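Local structure of Cag pathogenicity island protein (Cag10) (Helicobacter pylori 26695, 6IQT) at residues S40-Y45 against M70-E75. The protein is a VirB8 homologue of the Cag type IV secretion system, probably a membrane-anchored component of the assembled machine. Numbering follows the deposited sequence.
Sequences SLLFGY and MRMFNE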
ATOM      1  N   SER A  40      12.987  -1.065  -7.716  1.00 22.62           N
ATOM      2  CA  SER A  40      14.326  -1.534  -7.373  1.00 24.86           C
ATOM      3  C   SER A  40      14.994  -0.628  -6.334  1.00 28.81           C
ATOM      4  O   SER A  40      15.578  -1.116  -5.360  1.00 27.17           O
ATOM      5  CB  SER A  40      15.169  -1.615  -8.647  1.00 27.35           C
ATOM      6  OG  SER A  40      16.462  -2.085  -8.342  1.00 44.12           O
ATOM      7  N   LEU A  41      14.897   0.698  -6.510  1.00 23.26           N
ATOM      8  CA  LEU A  41      15.531   1.622  -5.575  1.00 26.60           C
ATOM      9  C   LEU A  41      14.853   1.598  -4.206  1.00 33.44           C
ATOM     10  O   LEU A  41      15.528   1.660  -3.172  1.00 29.86           O
ATOM     11  CB  LEU A  41      15.509   3.043  -6.146  1.00 24.58           C
ATOM     12  CG  LEU A  41      16.386   3.330  -7.373  1.00 23.82           C
ATOM     13  CD1 LEU A  41      15.921   4.648  -7.965  1.00 24.52           C
ATOM     14  CD2 LEU A  41      17.860   3.390  -6.986  1.00 27.20           C
ATOM     15  N   LEU A  42      13.520   1.525  -4.179  1.00 27.02           N
ATOM     16  CA  LEU A  42      12.769   1.650  -2.937  1.00 30.42           C
ATOM     17  C   LEU A  42      12.770   0.358  -2.121  1.00 31.74           C
ATOM     18  O   LEU A  42      12.971   0.392  -0.898  1.00 27.80           O
ATOM     19  CB  LEU A  42      11.334   2.077  -3.243  1.00 28.06           C
ATOM     20  CG  LEU A  42      10.434   2.269  -2.027  1.00 27.22           C
ATOM     21  CD1 LEU A  42      10.957   3.376  -1.099  1.00 29.74           C
ATOM     22  CD2 LEU A  42       9.021   2.557  -2.459  1.00 25.30           C
ATOM     23  N   PHE A  43      12.529  -0.786  -2.770  1.00 25.89           N
ATOM     24  CA  PHE A  43      12.389  -2.052  -2.064  1.00 24.08           C
ATOM     25  C   PHE A  43      13.679  -2.864  -2.018  1.00 30.90           C
ATOM     26  O   PHE A  43      13.788  -3.784  -1.200  1.00 34.14           O
ATOM     27  CB  PHE A  43      11.281  -2.904  -2.704  1.00 25.60           C
ATOM     28  CG  PHE A  43       9.906  -2.329  -2.538  1.00 25.18           C
ATOM     29  CD1 PHE A  43       9.225  -2.464  -1.341  1.00 30.48           C
ATOM     30  CD2 PHE A  43       9.304  -1.634  -3.571  1.00 23.51           C
ATOM     31  CE1 PHE A  43       7.964  -1.923  -1.182  1.00 33.46           C
ATOM     32  CE2 PHE A  43       8.032  -1.093  -3.417  1.00 28.40           C
ATOM     33  CZ  PHE A  43       7.368  -1.234  -2.224  1.00 28.15           C
ATOM     34  N   GLY A  44      14.651  -2.549  -2.874  1.00 26.72           N
ATOM     35  CA  GLY A  44      15.913  -3.253  -2.878  1.00 31.91           C
ATOM     36  C   GLY A  44      16.892  -2.637  -1.900  1.00 26.70           C
ATOM     37  O   GLY A  44      16.617  -1.590  -1.316  1.00 28.20           O
ATOM     38  N   TYR A  45      18.038  -3.303  -1.741  1.00 30.78           N
ATOM     39  CA  TYR A  45      18.986  -2.912  -0.701  1.00 28.10           C
ATOM     40  C   TYR A  45      20.345  -3.540  -0.955  1.00 35.06           C
ATOM     41  O   TYR A  45      20.438  -4.738  -1.225  1.00 33.16           O
ATOM     42  CB  TYR A  45      18.485  -3.330   0.694  1.00 32.57           C
ATOM     43  CG  TYR A  45      19.423  -2.921   1.813  1.00 28.40           C
ATOM     44  CD1 TYR A  45      19.344  -1.659   2.373  1.00 30.24           C
ATOM     45  CD2 TYR A  45      20.405  -3.792   2.284  1.00 31.95           C
ATOM     46  CE1 TYR A  45      20.200  -1.270   3.388  1.00 32.28           C
ATOM     47  CE2 TYR A  45      21.284  -3.408   3.302  1.00 33.09           C
ATOM     48  CZ  TYR A  45      21.160  -2.145   3.853  1.00 38.20           C
ATOM     49  OH  TYR A  45      21.994  -1.735   4.874  1.00 38.39           O
HETATM   50  N   MSE A  70      11.744   8.184   2.218  1.00 25.18           N
HETATM   51  CA  MSE A  70      12.875   8.135   3.146  1.00 28.49           C
HETATM   52  C   MSE A  70      12.584   7.224   4.360  1.00 23.41           C
HETATM   53  O   MSE A  70      13.473   6.503   4.831  1.00 30.60           O
HETATM   54  CB  MSE A  70      13.241   9.553   3.616  1.00 31.26           C
HETATM   55  CG  MSE A  70      14.540   9.591   4.408  1.00 44.30           C
HETATM   56 SE   MSE A  70      16.051   9.038   3.293  0.31 42.02          SE
HETATM   57  CE  MSE A  70      17.307  10.419   3.730  1.00 52.62           C
ATOM     58  N   ARG A  71      11.340   7.232   4.849  1.00 28.06           N
ATOM     59  CA  ARG A  71      10.991   6.335   5.953  1.00 32.77           C
ATOM     60  C   ARG A  71      11.129   4.874   5.543  1.00 31.86           C
ATOM     61  O   ARG A  71      11.579   4.033   6.334  1.00 26.74           O
ATOM     62  CB  ARG A  71       9.575   6.616   6.448  1.00 34.13           C
ATOM     63  CG  ARG A  71       9.438   7.912   7.217  1.00 42.69           C
ATOM     64  CD  ARG A  71       8.004   8.104   7.724  1.00 42.51           C
ATOM     65  NE  ARG A  71       7.900   9.263   8.605  1.00 43.36           N
ATOM     66  CZ  ARG A  71       8.097   9.223   9.919  1.00 35.47           C
ATOM     67  NH1 ARG A  71       8.390   8.077  10.514  1.00 35.34           N
ATOM     68  NH2 ARG A  71       7.994  10.335  10.643  1.00 34.35           N
HETATM   69  N   MSE A  72      10.764   4.546   4.305  1.00 24.39           N
HETATM   70  CA  MSE A  72      10.885   3.167   3.856  1.00 25.49           C
HETATM   71  C   MSE A  72      12.332   2.773   3.621  1.00 29.11           C
HETATM   72  O   MSE A  72      12.739   1.639   3.897  1.00 30.74           O
HETATM   73  CB  MSE A  72      10.062   2.963   2.582  1.00 30.77           C
HETATM   74  CG  MSE A  72       8.607   3.302   2.787  1.00 34.74           C
HETATM   75 SE   MSE A  72       7.590   3.076   1.170  0.39 32.88          SE
HETATM   76  CE  MSE A  72       8.058   1.235   0.847  1.00 33.59           C
ATOM     77  N   PHE A  73      13.098   3.719   3.082  1.00 27.81           N
ATOM     78  CA  PHE A  73      14.536   3.527   2.933  1.00 30.46           C
ATOM     79  C   PHE A  73      15.183   3.231   4.285  1.00 30.57           C
ATOM     80  O   PHE A  73      15.948   2.269   4.425  1.00 29.58           O
ATOM     81  CB  PHE A  73      15.123   4.785   2.277  1.00 32.19           C
ATOM     82  CG  PHE A  73      16.628   4.790   2.133  1.00 34.93           C
ATOM     83  CD1 PHE A  73      17.242   4.145   1.072  1.00 35.87           C
ATOM     84  CD2 PHE A  73      17.419   5.504   3.023  1.00 40.74           C
ATOM     85  CE1 PHE A  73      18.621   4.171   0.916  1.00 36.29           C
ATOM     86  CE2 PHE A  73      18.800   5.537   2.873  1.00 43.61           C
ATOM     87  CZ  PHE A  73      19.403   4.866   1.816  1.00 36.41           C
ATOM     88  N   ASN A  74      14.859   4.042   5.301  1.00 27.20           N
ATOM     89  CA  ASN A  74      15.465   3.861   6.624  1.00 33.10           C
ATOM     90  C   ASN A  74      15.054   2.542   7.268  1.00 34.25           C
ATOM     91  O   ASN A  74      15.846   1.944   8.009  1.00 34.91           O
ATOM     92  CB  ASN A  74      15.095   5.025   7.547  1.00 25.89           C
ATOM     93  CG  ASN A  74      15.842   6.308   7.202  1.00 36.02           C
ATOM     94  OD1 ASN A  74      16.935   6.272   6.630  1.00 36.45           O
ATOM     95  ND2 ASN A  74      15.252   7.443   7.533  1.00 38.93           N
ATOM     96  N   GLU A  75      13.828   2.073   7.007  1.00 29.79           N
ATOM     97  CA  GLU A  75      13.409   0.779   7.540  1.00 30.79           C
ATOM     98  C   GLU A  75      14.238  -0.367   6.951  1.00 34.78           C
ATOM     99  O   GLU A  75      14.601  -1.311   7.669  1.00 32.61           O
ATOM    100  CB  GLU A  75      11.913   0.580   7.283  1.00 43.31           C
ATOM    101  CG  GLU A  75      11.221  -0.441   8.201  1.00 57.43           C
ATOM    102  CD  GLU A  75      11.754  -0.442   9.635  1.00 63.95           C
ATOM    103  OE1 GLU A  75      12.060  -1.541  10.151  1.00 63.55           O
ATOM    104  OE2 GLU A  75      11.858   0.645  10.253  1.00 65.50           O
TER
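The Phe43 ring receives the methyl end of Met72, a selenomethionine, at an oblique angle. Met72 CE lies 3.8 Å from Phe43 CE1 and near CZ, so the methyl meets the outer part of the ring. One face of the same ring carries its neighbour Leu42, whose CG sits 4.3 Å above the Phe43 ring plane, displaced toward the rim. Leu42 and Met72 form the other half. Leu42 CD2 is 3.7 Å from Met72 CE and 3.9 Å from its SE. The second leucine methyl, CD1, lies nearer the root of the selenomethionine, 3.8 Å from Met72 CB. The two methyls meet Met72 at different points as the side chains cross at a slant. Leu42 can do this because CG is anti to the backbone N (chi1 -179°), which swings its methyls toward Met72. Met72 is extended as far as SE and then bends (chi3 56°), which sets CE against both Leu42 CD2 and the Phe43 ring. The contact is wholly apolar. Between 40-45 and 70-75 the nearest CA atoms are those of Leu42 and Phe73, 6.4 Å apart. Helix 30-43 ends here, and Gly44 is the first residue to leave the helical conformation. Tyr45 OH then donates a hydrogen bond to Val81 O, just past helix 66-80. Arg71 NH2, from the same helix, hydrogen-bonds Thr119 O and Glu121 O of the second subunit. The arrangement is consistent with the NTF2-like fold of the soluble, probably periplasmic VirB8 domain, in which helices pack against a curved antiparallel sheet. Met72 joins the two helices and also touches Ile161 of strand 154-163, while Phe43 packs on Ile159 and Ile161 of that strand, Ala88 of strand 84-98, and Ile111 and Ile113 of strand 105-117.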